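Local coordinates for NleB (Escherichia coli, PDB 6E66), which belongs to the SseK/NleB family of bacterial effector proteins and is built on a GT-A-type fold, at residues Y34-I39 / V232-D237; H264-A269 / K289-H294; G238-V243 / I310-P315. All blocks are in the same frame, centred on the assembly; numbering follows the deposited sequence.

Interaction 1. Residues Y34-I39 / V232-D237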
ATOM      1  N   TYR A  34      -7.759   7.450 -21.918  1.00 46.91           N
ATOM      2  CA  TYR A  34      -8.406   7.218 -20.632  1.00 48.97           C
ATOM      3  C   TYR A  34      -9.113   8.482 -20.181  1.00 46.50           C
ATOM      4  O   TYR A  34      -8.708   9.596 -20.519  1.00 53.79           O
ATOM      5  CB  TYR A  34      -7.414   6.804 -19.542  1.00 40.67           C
ATOM      6  CG  TYR A  34      -6.661   5.549 -19.849  1.00 37.24           C
ATOM      7  CD1 TYR A  34      -5.477   5.594 -20.559  1.00 38.58           C
ATOM      8  CD2 TYR A  34      -7.131   4.321 -19.435  1.00 36.17           C
ATOM      9  CE1 TYR A  34      -4.785   4.455 -20.846  1.00 41.45           C
ATOM     10  CE2 TYR A  34      -6.435   3.172 -19.707  1.00 37.15           C
ATOM     11  CZ  TYR A  34      -5.267   3.245 -20.422  1.00 31.51           C
ATOM     12  OH  TYR A  34      -4.565   2.107 -20.720  1.00 32.94           O
ATOM     13  N   SER A  35     -10.161   8.301 -19.394  1.00 44.51           N
ATOM     14  CA  SER A  35     -10.852   9.449 -18.837  1.00 45.88           C
ATOM     15  C   SER A  35     -10.127   9.966 -17.606  1.00 43.08           C
ATOM     16  O   SER A  35      -9.548   9.201 -16.832  1.00 45.09           O
ATOM     17  CB  SER A  35     -12.292   9.089 -18.485  1.00 48.06           C
ATOM     18  OG  SER A  35     -13.128   9.318 -19.609  1.00 61.57           O
ATOM     19  N   LEU A  36     -10.150  11.281 -17.437  1.00 40.57           N
ATOM     20  CA  LEU A  36      -9.655  11.921 -16.224  1.00 39.38           C
ATOM     21  C   LEU A  36     -10.735  11.796 -15.156  1.00 42.81           C
ATOM     22  O   LEU A  36     -11.699  12.555 -15.146  1.00 46.44           O
ATOM     23  CB  LEU A  36      -9.309  13.375 -16.506  1.00 42.74           C
ATOM     24  CG  LEU A  36      -8.304  14.123 -15.629  1.00 49.06           C
ATOM     25  CD1 LEU A  36      -6.954  13.380 -15.517  1.00 41.08           C
ATOM     26  CD2 LEU A  36      -8.107  15.535 -16.181  1.00 42.05           C
ATOM     27  N   GLU A  37     -10.589  10.833 -14.257  1.00 41.73           N
ATOM     28  CA  GLU A  37     -11.620  10.565 -13.261  1.00 35.11           C
ATOM     29  C   GLU A  37     -11.440  11.465 -12.044  1.00 39.28           C
ATOM     30  O   GLU A  37     -10.314  11.691 -11.609  1.00 39.92           O
ATOM     31  CB  GLU A  37     -11.558   9.114 -12.811  1.00 37.41           C
ATOM     32  CG  GLU A  37     -11.637   8.105 -13.926  1.00 39.40           C
ATOM     33  CD  GLU A  37     -13.050   7.834 -14.349  1.00 49.40           C
ATOM     34  OE1 GLU A  37     -13.971   8.431 -13.752  1.00 54.38           O
ATOM     35  OE2 GLU A  37     -13.242   7.015 -15.274  1.00 57.72           O
ATOM     36  N   PRO A  38     -12.524  11.965 -11.453  1.00 41.09           N
ATOM     37  CA  PRO A  38     -12.389  12.826 -10.276  1.00 42.18           C
ATOM     38  C   PRO A  38     -12.366  12.038  -8.975  1.00 41.44           C
ATOM     39  O   PRO A  38     -12.970  10.973  -8.833  1.00 39.17           O
ATOM     40  CB  PRO A  38     -13.645  13.703 -10.356  1.00 42.71           C
ATOM     41  CG  PRO A  38     -14.677  12.784 -10.990  1.00 43.97           C
ATOM     42  CD  PRO A  38     -13.932  11.792 -11.860  1.00 36.49           C
ATOM     43  N   ILE A  39     -11.659  12.590  -8.000  1.00 42.56           N
ATOM     44  CA  ILE A  39     -11.610  12.029  -6.659  1.00 40.36           C
ATOM     45  C   ILE A  39     -12.235  13.058  -5.726  1.00 40.61           C
ATOM     46  O   ILE A  39     -11.686  14.151  -5.538  1.00 42.12           O
ATOM     47  CB  ILE A  39     -10.178  11.654  -6.243  1.00 42.08           C
ATOM     48  CG1 ILE A  39      -9.721  10.410  -7.005  1.00 36.66           C
ATOM     49  CG2 ILE A  39     -10.118  11.319  -4.760  1.00 39.41           C
ATOM     50  CD1 ILE A  39      -8.950  10.702  -8.208  1.00 40.83           C
ATOM     51  N   VAL A 232     -11.035  18.819  -5.131  1.00 55.39           N
ATOM     52  CA  VAL A 232     -11.222  17.640  -5.967  1.00 51.83           C
ATOM     53  C   VAL A 232      -9.922  17.345  -6.701  1.00 52.51           C
ATOM     54  O   VAL A 232      -9.229  18.259  -7.170  1.00 50.91           O
ATOM     55  CB  VAL A 232     -12.399  17.850  -6.944  1.00 52.03           C
ATOM     56  CG1 VAL A 232     -12.452  16.748  -7.982  1.00 46.68           C
ATOM     57  CG2 VAL A 232     -13.721  17.918  -6.186  1.00 48.20           C
ATOM     58  N   LEU A 233      -9.572  16.065  -6.793  1.00 53.21           N
ATOM     59  CA  LEU A 233      -8.426  15.626  -7.573  1.00 42.48           C
ATOM     60  C   LEU A 233      -8.893  14.973  -8.864  1.00 39.57           C
ATOM     61  O   LEU A 233     -10.036  14.536  -8.985  1.00 44.63           O
ATOM     62  CB  LEU A 233      -7.568  14.649  -6.770  1.00 45.42           C
ATOM     63  CG  LEU A 233      -7.072  15.191  -5.429  1.00 50.52           C
ATOM     64  CD1 LEU A 233      -6.198  14.171  -4.748  1.00 46.68           C
ATOM     65  CD2 LEU A 233      -6.304  16.500  -5.624  1.00 48.40           C
ATOM     66  N   TYR A 234      -7.987  14.886  -9.830  1.00 43.80           N
ATOM     67  CA  TYR A 234      -8.276  14.240 -11.099  1.00 43.33           C
ATOM     68  C   TYR A 234      -7.141  13.300 -11.454  1.00 42.30           C
ATOM     69  O   TYR A 234      -5.965  13.648 -11.298  1.00 42.87           O
ATOM     70  CB  TYR A 234      -8.492  15.270 -12.205  1.00 43.87           C
ATOM     71  CG  TYR A 234      -9.769  16.036 -11.984  1.00 47.06           C
ATOM     72  CD1 TYR A 234     -10.986  15.523 -12.410  1.00 47.75           C
ATOM     73  CD2 TYR A 234      -9.764  17.247 -11.304  1.00 47.58           C
ATOM     74  CE1 TYR A 234     -12.158  16.211 -12.190  1.00 50.99           C
ATOM     75  CE2 TYR A 234     -10.924  17.939 -11.085  1.00 52.61           C
ATOM     76  CZ  TYR A 234     -12.123  17.419 -11.527  1.00 52.85           C
ATOM     77  OH  TYR A 234     -13.293  18.115 -11.297  1.00 59.10           O
ATOM     78  N   ALA A 235      -7.500  12.105 -11.927  1.00 34.10           N
ATOM     79  CA  ALA A 235      -6.533  11.041 -12.141  1.00 36.33           C
ATOM     80  C   ALA A 235      -6.917  10.283 -13.397  1.00 36.44           C
ATOM     81  O   ALA A 235      -8.108   9.999 -13.606  1.00 35.69           O
ATOM     82  CB  ALA A 235      -6.486  10.076 -10.952  1.00 33.69           C
ATOM     83  N   PRO A 236      -5.948   9.949 -14.249  1.00 32.39           N
ATOM     84  CA  PRO A 236      -6.266   9.165 -15.449  1.00 33.59           C
ATOM     85  C   PRO A 236      -6.683   7.754 -15.067  1.00 34.60           C
ATOM     86  O   PRO A 236      -5.984   7.067 -14.319  1.00 32.25           O
ATOM     87  CB  PRO A 236      -4.952   9.173 -16.245  1.00 34.42           C
ATOM     88  CG  PRO A 236      -3.879   9.396 -15.212  1.00 32.16           C
ATOM     89  CD  PRO A 236      -4.510  10.268 -14.145  1.00 31.17           C
ATOM     90  N   ASP A 237      -7.831   7.324 -15.582  1.00 36.70           N
ATOM     91  CA  ASP A 237      -8.383   6.005 -15.285  1.00 36.40           C
ATOM     92  C   ASP A 237      -8.591   5.792 -13.786  1.00 33.10           C
ATOM     93  O   ASP A 237      -8.690   4.655 -13.327  1.00 29.68           O
ATOM     94  CB  ASP A 237      -7.492   4.890 -15.848  1.00 35.92           C
ATOM     95  CG  ASP A 237      -8.241   3.586 -16.065  1.00 35.50           C
ATOM     96  OD1 ASP A 237      -9.457   3.627 -16.326  1.00 36.78           O
ATOM     97  OD2 ASP A 237      -7.608   2.507 -15.976  1.00 40.63           O
TER
HETATM   98  O   HOH W   1     -10.554   5.048 -18.367  1.00 40.65           O
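Glu37 and Ala235 are joined by a reciprocal pair of backbone hydrogen bonds, Glu37 N to Ala235 O at 2.7 Å and Ala235 N to Glu37 O at 2.9 Å. They form the middle of an antiparallel strand pairing, residues 36-39 against 233-236, within a small three-stranded sheet in which strand 32-39 is central. Ile39 and Leu233 make the next hydrogen-bonded pair. Both prolines fall in the intervening non-hydrogen-bonded pairs, Leu36 with Pro236 and Pro38 with Tyr234, where the missing N-H costs no bond across the strands. Past the strand ends, Asp237 N still reaches Ser35 O, at 2.8 Å.

On the face carrying Pro38 and Tyr234, Pro38 CB comes obliquely to the phenol ring, 3.4 Å from Tyr234 CE1. Leu36 crosses the tyrosine side chain at about a right angle, its CG 3.6 Å from Tyr234 CB. On the face of Glu37, Ala235, Ile39 and Leu233, Ile39 CG1 stands anti to the carbonyl carbon (chi1 -72°) and carries CD1 to 3.7 Å from the methyl CB of Ala235.

Beyond the strands, Tyr34 lies across the Asp237 side chain, CD2 3.6 Å from Asp237 CG, with ring and carboxylate planes 44° apart. Two consecutive residues flank this pair: Phe295 packs edge-to-face with Tyr34, and His294 NE2 hydrogen-bonds to Asp237 OD2. The other carboxylate oxygen, Asp237 OD1, takes a hydrogen bond of 2.7 Å from a water that also accepts weakly from Ser35 N.

Interaction 2. Residues H264-A269 / K289-H294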
ATOM      1  N   HIS A 264      -8.911  -1.049  -7.264  1.00 22.54           N
ATOM      2  CA  HIS A 264      -8.567  -0.458  -8.541  1.00 24.45           C
ATOM      3  C   HIS A 264      -7.756  -1.450  -9.377  1.00 25.37           C
ATOM      4  O   HIS A 264      -6.817  -2.074  -8.854  1.00 21.13           O
ATOM      5  CB  HIS A 264      -7.787   0.846  -8.347  1.00 24.46           C
ATOM      6  CG  HIS A 264      -7.680   1.645  -9.603  1.00 25.50           C
ATOM      7  ND1 HIS A 264      -6.895   1.245 -10.666  1.00 24.52           N
ATOM      8  CD2 HIS A 264      -8.306   2.777  -9.997  1.00 24.33           C
ATOM      9  CE1 HIS A 264      -7.026   2.112 -11.653  1.00 26.86           C
ATOM     10  NE2 HIS A 264      -7.868   3.056 -11.270  1.00 27.10           N
ATOM     11  N   PRO A 265      -8.089  -1.634 -10.660  1.00 23.95           N
ATOM     12  CA  PRO A 265      -7.404  -2.665 -11.459  1.00 25.33           C
ATOM     13  C   PRO A 265      -5.893  -2.482 -11.560  1.00 24.80           C
ATOM     14  O   PRO A 265      -5.172  -3.477 -11.736  1.00 21.93           O
ATOM     15  CB  PRO A 265      -8.072  -2.543 -12.841  1.00 26.56           C
ATOM     16  CG  PRO A 265      -9.372  -1.869 -12.579  1.00 28.58           C
ATOM     17  CD  PRO A 265      -9.141  -0.941 -11.423  1.00 25.38           C
ATOM     18  N   ALA A 266      -5.380  -1.250 -11.453  1.00 25.22           N
ATOM     19  CA  ALA A 266      -3.936  -1.067 -11.579  1.00 24.96           C
ATOM     20  C   ALA A 266      -3.198  -1.589 -10.352  1.00 24.61           C
ATOM     21  O   ALA A 266      -2.024  -1.959 -10.454  1.00 27.60           O
ATOM     22  CB  ALA A 266      -3.591   0.410 -11.842  1.00 23.52           C
ATOM     23  N   LEU A 267      -3.860  -1.649  -9.198  1.00 23.42           N
ATOM     24  CA  LEU A 267      -3.254  -2.284  -8.039  1.00 23.14           C
ATOM     25  C   LEU A 267      -3.489  -3.796  -8.018  1.00 23.39           C
ATOM     26  O   LEU A 267      -2.635  -4.552  -7.523  1.00 21.73           O
ATOM     27  CB  LEU A 267      -3.778  -1.632  -6.759  1.00 23.26           C
ATOM     28  CG  LEU A 267      -3.350  -0.189  -6.424  1.00 30.88           C
ATOM     29  CD1 LEU A 267      -1.891   0.062  -6.722  1.00 27.98           C
ATOM     30  CD2 LEU A 267      -4.179   0.814  -7.146  1.00 34.72           C
ATOM     31  N   LEU A 268      -4.614  -4.260  -8.566  1.00 20.87           N
ATOM     32  CA  LEU A 268      -4.811  -5.699  -8.729  1.00 20.23           C
ATOM     33  C   LEU A 268      -3.768  -6.303  -9.664  1.00 24.37           C
ATOM     34  O   LEU A 268      -3.392  -7.467  -9.495  1.00 22.75           O
ATOM     35  CB  LEU A 268      -6.215  -5.971  -9.254  1.00 20.59           C
ATOM     36  CG  LEU A 268      -7.368  -5.559  -8.340  1.00 24.89           C
ATOM     37  CD1 LEU A 268      -8.721  -5.808  -9.034  1.00 21.69           C
ATOM     38  CD2 LEU A 268      -7.281  -6.315  -7.012  1.00 21.93           C
ATOM     39  N   ALA A 269      -3.291  -5.534 -10.661  1.00 21.30           N
ATOM     40  CA  ALA A 269      -2.217  -6.026 -11.527  1.00 22.03           C
ATOM     41  C   ALA A 269      -0.969  -6.328 -10.716  1.00 17.14           C
ATOM     42  O   ALA A 269      -0.286  -7.323 -10.964  1.00 24.95           O
ATOM     43  CB  ALA A 269      -1.888  -5.010 -12.622  1.00 22.85           C
ATOM     44  N   LYS A 289       5.618  -2.327 -11.211  1.00 27.24           N
ATOM     45  CA  LYS A 289       5.386  -3.179 -12.370  1.00 30.98           C
ATOM     46  C   LYS A 289       3.899  -3.396 -12.595  1.00 27.00           C
ATOM     47  O   LYS A 289       3.441  -3.478 -13.742  1.00 27.18           O
ATOM     48  CB  LYS A 289       6.111  -4.513 -12.200  1.00 29.39           C
ATOM     49  CG  LYS A 289       7.330  -4.686 -13.104  1.00 45.62           C
ATOM     50  CD  LYS A 289       7.415  -6.134 -13.636  1.00 51.02           C
ATOM     51  CE  LYS A 289       8.653  -6.379 -14.525  1.00 53.03           C
ATOM     52  NZ  LYS A 289       8.477  -5.982 -15.970  1.00 56.56           N
ATOM     53  N   GLY A 290       3.122  -3.482 -11.518  1.00 27.34           N
ATOM     54  CA  GLY A 290       1.684  -3.642 -11.678  1.00 23.52           C
ATOM     55  C   GLY A 290       1.046  -2.473 -12.402  1.00 22.96           C
ATOM     56  O   GLY A 290       0.302  -2.651 -13.370  1.00 26.67           O
ATOM     57  N   ILE A 291       1.306  -1.255 -11.939  1.00 25.25           N
ATOM     58  CA  ILE A 291       0.714  -0.085 -12.599  1.00 24.44           C
ATOM     59  C   ILE A 291       1.222   0.034 -14.043  1.00 25.60           C
ATOM     60  O   ILE A 291       0.448   0.308 -14.975  1.00 22.92           O
ATOM     61  CB  ILE A 291       0.994   1.176 -11.760  1.00 28.60           C
ATOM     62  CG1 ILE A 291       0.201   1.123 -10.449  1.00 24.94           C
ATOM     63  CG2 ILE A 291       0.689   2.467 -12.533  1.00 22.10           C
ATOM     64  CD1 ILE A 291       0.714   2.129  -9.403  1.00 20.28           C
ATOM     65  N   LYS A 292       2.517  -0.218 -14.255  1.00 27.92           N
ATOM     66  CA  LYS A 292       3.071  -0.256 -15.610  1.00 30.10           C
ATOM     67  C   LYS A 292       2.355  -1.280 -16.492  1.00 30.47           C
ATOM     68  O   LYS A 292       1.989  -0.976 -17.632  1.00 26.53           O
ATOM     69  CB  LYS A 292       4.562  -0.583 -15.559  1.00 29.22           C
ATOM     70  CG  LYS A 292       5.487   0.592 -15.343  1.00 31.57           C
ATOM     71  CD  LYS A 292       6.928   0.080 -15.351  1.00 37.27           C
ATOM     72  CE  LYS A 292       7.940   1.185 -15.156  1.00 41.74           C
ATOM     73  NZ  LYS A 292       9.328   0.609 -15.059  1.00 48.26           N
ATOM     74  N   ARG A 293       2.160  -2.509 -15.991  1.00 24.63           N
ATOM     75  CA  ARG A 293       1.488  -3.522 -16.808  1.00 28.51           C
ATOM     76  C   ARG A 293       0.047  -3.125 -17.117  1.00 26.36           C
ATOM     77  O   ARG A 293      -0.463  -3.404 -18.205  1.00 25.96           O
ATOM     78  CB  ARG A 293       1.517  -4.883 -16.109  1.00 30.13           C
ATOM     79  CG  ARG A 293       0.702  -5.940 -16.863  1.00 38.13           C
ATOM     80  CD  ARG A 293       0.889  -7.340 -16.294  1.00 42.90           C
ATOM     81  NE  ARG A 293       2.302  -7.706 -16.183  1.00 51.58           N
ATOM     82  CZ  ARG A 293       2.750  -8.697 -15.417  1.00 49.27           C
ATOM     83  NH1 ARG A 293       1.888  -9.409 -14.701  1.00 39.94           N
ATOM     84  NH2 ARG A 293       4.052  -8.974 -15.368  1.00 48.55           N
ATOM     85  N   HIS A 294      -0.639  -2.507 -16.153  1.00 23.65           N
ATOM     86  CA  HIS A 294      -2.020  -2.103 -16.379  1.00 29.22           C
ATOM     87  C   HIS A 294      -2.124  -1.086 -17.509  1.00 30.45           C
ATOM     88  O   HIS A 294      -3.111  -1.069 -18.246  1.00 30.81           O
ATOM     89  CB  HIS A 294      -2.618  -1.507 -15.103  1.00 27.38           C
ATOM     90  CG  HIS A 294      -3.970  -0.891 -15.304  1.00 26.25           C
ATOM     91  ND1 HIS A 294      -5.129  -1.631 -15.314  1.00 28.98           N
ATOM     92  CD2 HIS A 294      -4.345   0.398 -15.476  1.00 27.67           C
ATOM     93  CE1 HIS A 294      -6.161  -0.829 -15.496  1.00 28.23           C
ATOM     94  NE2 HIS A 294      -5.713   0.407 -15.600  1.00 30.51           N
TER
HETATM   95  O   HOH W   2      -0.143  -8.285 -13.564  1.00 35.98           O
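Ala266 CB lies over a face of the His294 imidazole, 4.0 Å from the ring centroid and 28° off its normal, a CH-pi contact. The ring reaches this place because His294 CG is anti to the backbone N (chi1 172°), which sends it out from its own helix across the start of the other. Pro265 meets the same ring obliquely, with CB 3.7 Å from His294 CE1.

Aliphatic contacts continue on the buried side. Ile291 CG1 approaches Ala266 CB at 4.1 Å, and the tips of Leu267 and Ile291 touch through their CD1 methyls. Elsewhere a methyl meets backbone: Ala269 CB is 3.3 Å from Gly290 O. The small residues Ala266, Ala269 and Gly290 let helices 265-274 and 282-294 pack closely, their segment axes approaching to 7.2 Å at an angle of 121°.

Polar interactions gather at the ends. His264 is the N-cap of helix 265-274: its ND1 accepts from Ala266 N at 3.0 Å, nearly in the ring plane, while NE2 bonds to the backbone O of Asp237, the same aspartate that meets His294. Toward the other end of the contact, a water donates to Ala269 O at 2.8 Å and accepts a weak bond from Arg293 NH1, spanning the two helices.

Interaction 3. Residues G238-V243 / I310-P315. Unlike the reference sequence in segment 310-315: Gly313 (reference Phe), Asn314 (reference Lys), Pro315 (reference His). Residue 311 of segment 310-315 comes from a tag, linker or insertion.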
ATOM      1  N   GLY A 238      -8.651   6.859 -13.004  1.00 33.33           N
ATOM      2  CA  GLY A 238      -8.914   6.711 -11.588  1.00 31.90           C
ATOM      3  C   GLY A 238      -7.706   6.458 -10.708  1.00 33.56           C
ATOM      4  O   GLY A 238      -7.887   6.168  -9.519  1.00 30.44           O
ATOM      5  N   ILE A 239      -6.481   6.555 -11.232  1.00 25.51           N
ATOM      6  CA  ILE A 239      -5.290   6.382 -10.404  1.00 29.26           C
ATOM      7  C   ILE A 239      -4.234   7.405 -10.814  1.00 30.38           C
ATOM      8  O   ILE A 239      -4.028   7.666 -12.005  1.00 30.04           O
ATOM      9  CB  ILE A 239      -4.731   4.940 -10.484  1.00 27.33           C
ATOM     10  CG1 ILE A 239      -3.456   4.798  -9.643  1.00 27.10           C
ATOM     11  CG2 ILE A 239      -4.524   4.508 -11.923  1.00 26.11           C
ATOM     12  CD1 ILE A 239      -3.035   3.388  -9.426  1.00 27.79           C
ATOM     13  N   ALA A 240      -3.579   8.000  -9.824  1.00 27.16           N
ATOM     14  CA  ALA A 240      -2.393   8.802 -10.067  1.00 28.92           C
ATOM     15  C   ALA A 240      -1.429   8.522  -8.931  1.00 29.10           C
ATOM     16  O   ALA A 240      -1.852   8.182  -7.826  1.00 27.53           O
ATOM     17  CB  ALA A 240      -2.726  10.304 -10.169  1.00 31.96           C
ATOM     18  N   VAL A 241      -0.126   8.641  -9.209  1.00 30.57           N
ATOM     19  CA  VAL A 241       0.906   8.323  -8.231  1.00 32.42           C
ATOM     20  C   VAL A 241       2.014   9.363  -8.288  1.00 39.09           C
ATOM     21  O   VAL A 241       2.245  10.008  -9.308  1.00 43.56           O
ATOM     22  CB  VAL A 241       1.518   6.914  -8.432  1.00 32.30           C
ATOM     23  CG1 VAL A 241       0.440   5.856  -8.477  1.00 29.63           C
ATOM     24  CG2 VAL A 241       2.343   6.875  -9.682  1.00 35.74           C
ATOM     25  N   HIS A 242       2.704   9.516  -7.166  1.00 42.46           N
ATOM     26  CA  HIS A 242       3.913  10.335  -7.063  1.00 48.96           C
ATOM     27  C   HIS A 242       4.945   9.433  -6.398  1.00 54.06           C
ATOM     28  O   HIS A 242       5.205   9.557  -5.203  1.00 60.24           O
ATOM     29  CB  HIS A 242       3.649  11.601  -6.269  1.00 53.34           C
ATOM     30  CG  HIS A 242       4.723  12.637  -6.384  1.00 63.43           C
ATOM     31  ND1 HIS A 242       5.774  12.719  -5.495  1.00 63.14           N
ATOM     32  CD2 HIS A 242       4.890  13.657  -7.260  1.00 61.13           C
ATOM     33  CE1 HIS A 242       6.550  13.735  -5.829  1.00 65.85           C
ATOM     34  NE2 HIS A 242       6.034  14.321  -6.895  1.00 67.66           N
ATOM     35  N   VAL A 243       5.513   8.513  -7.182  1.00 52.17           N
ATOM     36  CA  VAL A 243       6.341   7.421  -6.681  1.00 51.41           C
ATOM     37  C   VAL A 243       7.199   6.909  -7.840  1.00 57.99           C
ATOM     38  O   VAL A 243       7.015   7.345  -8.982  1.00 55.19           O
ATOM     39  CB  VAL A 243       5.437   6.337  -6.073  1.00 53.93           C
ATOM     40  CG1 VAL A 243       4.569   5.655  -7.115  1.00 51.68           C
ATOM     41  CG2 VAL A 243       6.203   5.373  -5.199  1.00 59.60           C
ATOM     42  N   ILE A 310       1.000   9.642 -15.436  1.00 29.47           N
ATOM     43  CA  ILE A 310       0.422   9.118 -14.193  1.00 29.76           C
ATOM     44  C   ILE A 310       0.646  10.027 -12.986  1.00 36.96           C
ATOM     45  O   ILE A 310       0.101   9.753 -11.901  1.00 31.04           O
ATOM     46  CB  ILE A 310       1.010   7.720 -13.894  1.00 29.53           C
ATOM     47  CG1 ILE A 310       0.119   6.929 -12.915  1.00 30.04           C
ATOM     48  CG2 ILE A 310       2.419   7.847 -13.330  1.00 28.46           C
ATOM     49  CD1 ILE A 310      -1.094   6.329 -13.538  1.00 31.04           C
ATOM     50  N   GLU A 311       1.403  11.117 -13.142  1.00 32.53           N
ATOM     51  CA  GLU A 311       1.896  11.869 -11.991  1.00 37.61           C
ATOM     52  C   GLU A 311       0.758  12.418 -11.143  1.00 40.67           C
ATOM     53  O   GLU A 311      -0.277  12.844 -11.660  1.00 41.47           O
ATOM     54  CB  GLU A 311       2.784  13.032 -12.448  1.00 41.69           C
ATOM     55  CG  GLU A 311       3.352  13.885 -11.321  1.00 50.67           C
ATOM     56  CD  GLU A 311       4.769  13.469 -10.906  1.00 63.23           C
ATOM     57  OE1 GLU A 311       4.916  12.601 -10.008  1.00 60.45           O
ATOM     58  OE2 GLU A 311       5.742  14.006 -11.494  1.00 71.78           O
ATOM     59  N   GLU A 312       0.970  12.415  -9.825  1.00 43.52           N
ATOM     60  CA  GLU A 312       0.095  13.094  -8.880  1.00 47.63           C
ATOM     61  C   GLU A 312       0.789  14.346  -8.346  1.00 50.33           C
ATOM     62  O   GLU A 312       1.847  14.253  -7.713  1.00 48.38           O
ATOM     63  CB  GLU A 312      -0.308  12.175  -7.731  1.00 40.14           C
ATOM     64  CG  GLU A 312      -1.697  12.500  -7.224  1.00 43.58           C
ATOM     65  CD  GLU A 312      -1.688  13.384  -5.999  1.00 53.42           C
ATOM     66  OE1 GLU A 312      -0.731  13.279  -5.202  1.00 56.01           O
ATOM     67  OE2 GLU A 312      -2.643  14.172  -5.822  1.00 51.31           O
ATOM     68  N   GLY A 313       0.187  15.509  -8.598  1.00 50.85           N
ATOM     69  CA  GLY A 313       0.681  16.762  -8.056  1.00 55.43           C
ATOM     70  C   GLY A 313      -0.451  17.624  -7.531  1.00 54.76           C
ATOM     71  O   GLY A 313      -1.548  17.601  -8.092  1.00 55.24           O
ATOM     72  N   ASN A 314      -0.216  18.361  -6.438  1.00 61.28           N
ATOM     73  CA  ASN A 314      -1.169  19.350  -5.910  1.00 63.21           C
ATOM     74  C   ASN A 314      -0.365  20.467  -5.256  1.00 64.69           C
ATOM     75  O   ASN A 314       0.675  20.191  -4.631  1.00 58.83           O
ATOM     76  CB  ASN A 314      -2.166  18.758  -4.895  1.00 58.87           C
ATOM     77  CG  ASN A 314      -3.382  19.677  -4.629  1.00 62.08           C
ATOM     78  OD1 ASN A 314      -3.280  20.684  -3.916  1.00 61.69           O
ATOM     79  ND2 ASN A 314      -4.536  19.311  -5.188  1.00 58.31           N
ATOM     80  N   PRO A 315      -0.795  21.726  -5.406  1.00 68.84           N
ATOM     81  CA  PRO A 315      -0.102  22.832  -4.720  1.00 64.78           C
ATOM     82  C   PRO A 315      -0.357  22.884  -3.221  1.00 66.30           C
ATOM     83  O   PRO A 315       0.370  23.599  -2.517  1.00 65.72           O
ATOM     84  CB  PRO A 315      -0.654  24.084  -5.420  1.00 66.46           C
ATOM     85  CG  PRO A 315      -1.983  23.657  -5.989  1.00 70.30           C
ATOM     86  CD  PRO A 315      -1.795  22.210  -6.380  1.00 70.59           C
TER
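Val241 and Ile310 meet through their branches, Val241 CG2 lying 3.8 Å from Ile310 CG2, with the two side chains running at a slant to one another. Ile310 CG1 is anti to the backbone N (chi1 -160°), and from there CD1 reaches back along the strand to Ile239, 3.6 Å from its carbonyl O. Ile310 thus spreads its branches over two residues of strand 239-242 whose side chains share a face.

On the other face the partners are Ala240 and His242. Glu312 CG meets Ala240 CB at 3.8 Å; the glutamate chain then bends at chi2 and its carboxylate leads away. The His242 ring is turned 33° from the carboxylate of Glu311, a residue introduced by an insertion, and the two meet obliquely. Glu311 OE1 is only 2.9 Å from His242 CD2, a close approach to a ring carbon rather than a hydrogen bond, and this buried oxygen has no polar partner in the model. Glu312 O also nears CD2. On the far side of the ring, His242 ND1 bonds to Asn254 O, which fixes how the imidazole is turned.

The backbones are joined by a single bridge, Val241 with Glu311. Val241 N donates to Ile310 O at 2.9 Å; Glu312 N returns a bond to Val241 O at 2.8 Å, arriving well above the carbonyl plane.

Strand 239-242 is an outermost strand of the mixed six-stranded sheet, hydrogen-bonded along its length to strand 256-259. Ile291 of helix 282-294 covers Ile239 and Val241, while Ala235 and Leu233 of strand 233-236 pack against Ala240 and Glu312.

How the interactions relate
Strands 233-236 and 239-242 follow each other directly, so interaction 1, in the small antiparallel sheet, passes into interaction 3, at the margin of the mixed sheet; their centres lie about 10 Å apart. Interaction 2 comes between the two segments of interaction 3 along the chain, its centre about 15 Å from that of interaction 3 and about 16 Å from that of interaction 1. The start of helix 265-274 and the end of helix 282-294 meet the turn after strand 233-236. Interactions 1 and 3, on the same side of the chain's centre, join the N-terminal strand and the C-terminal loop to these consecutive strands, and interaction 2 packs the helix pair against strand 239-242.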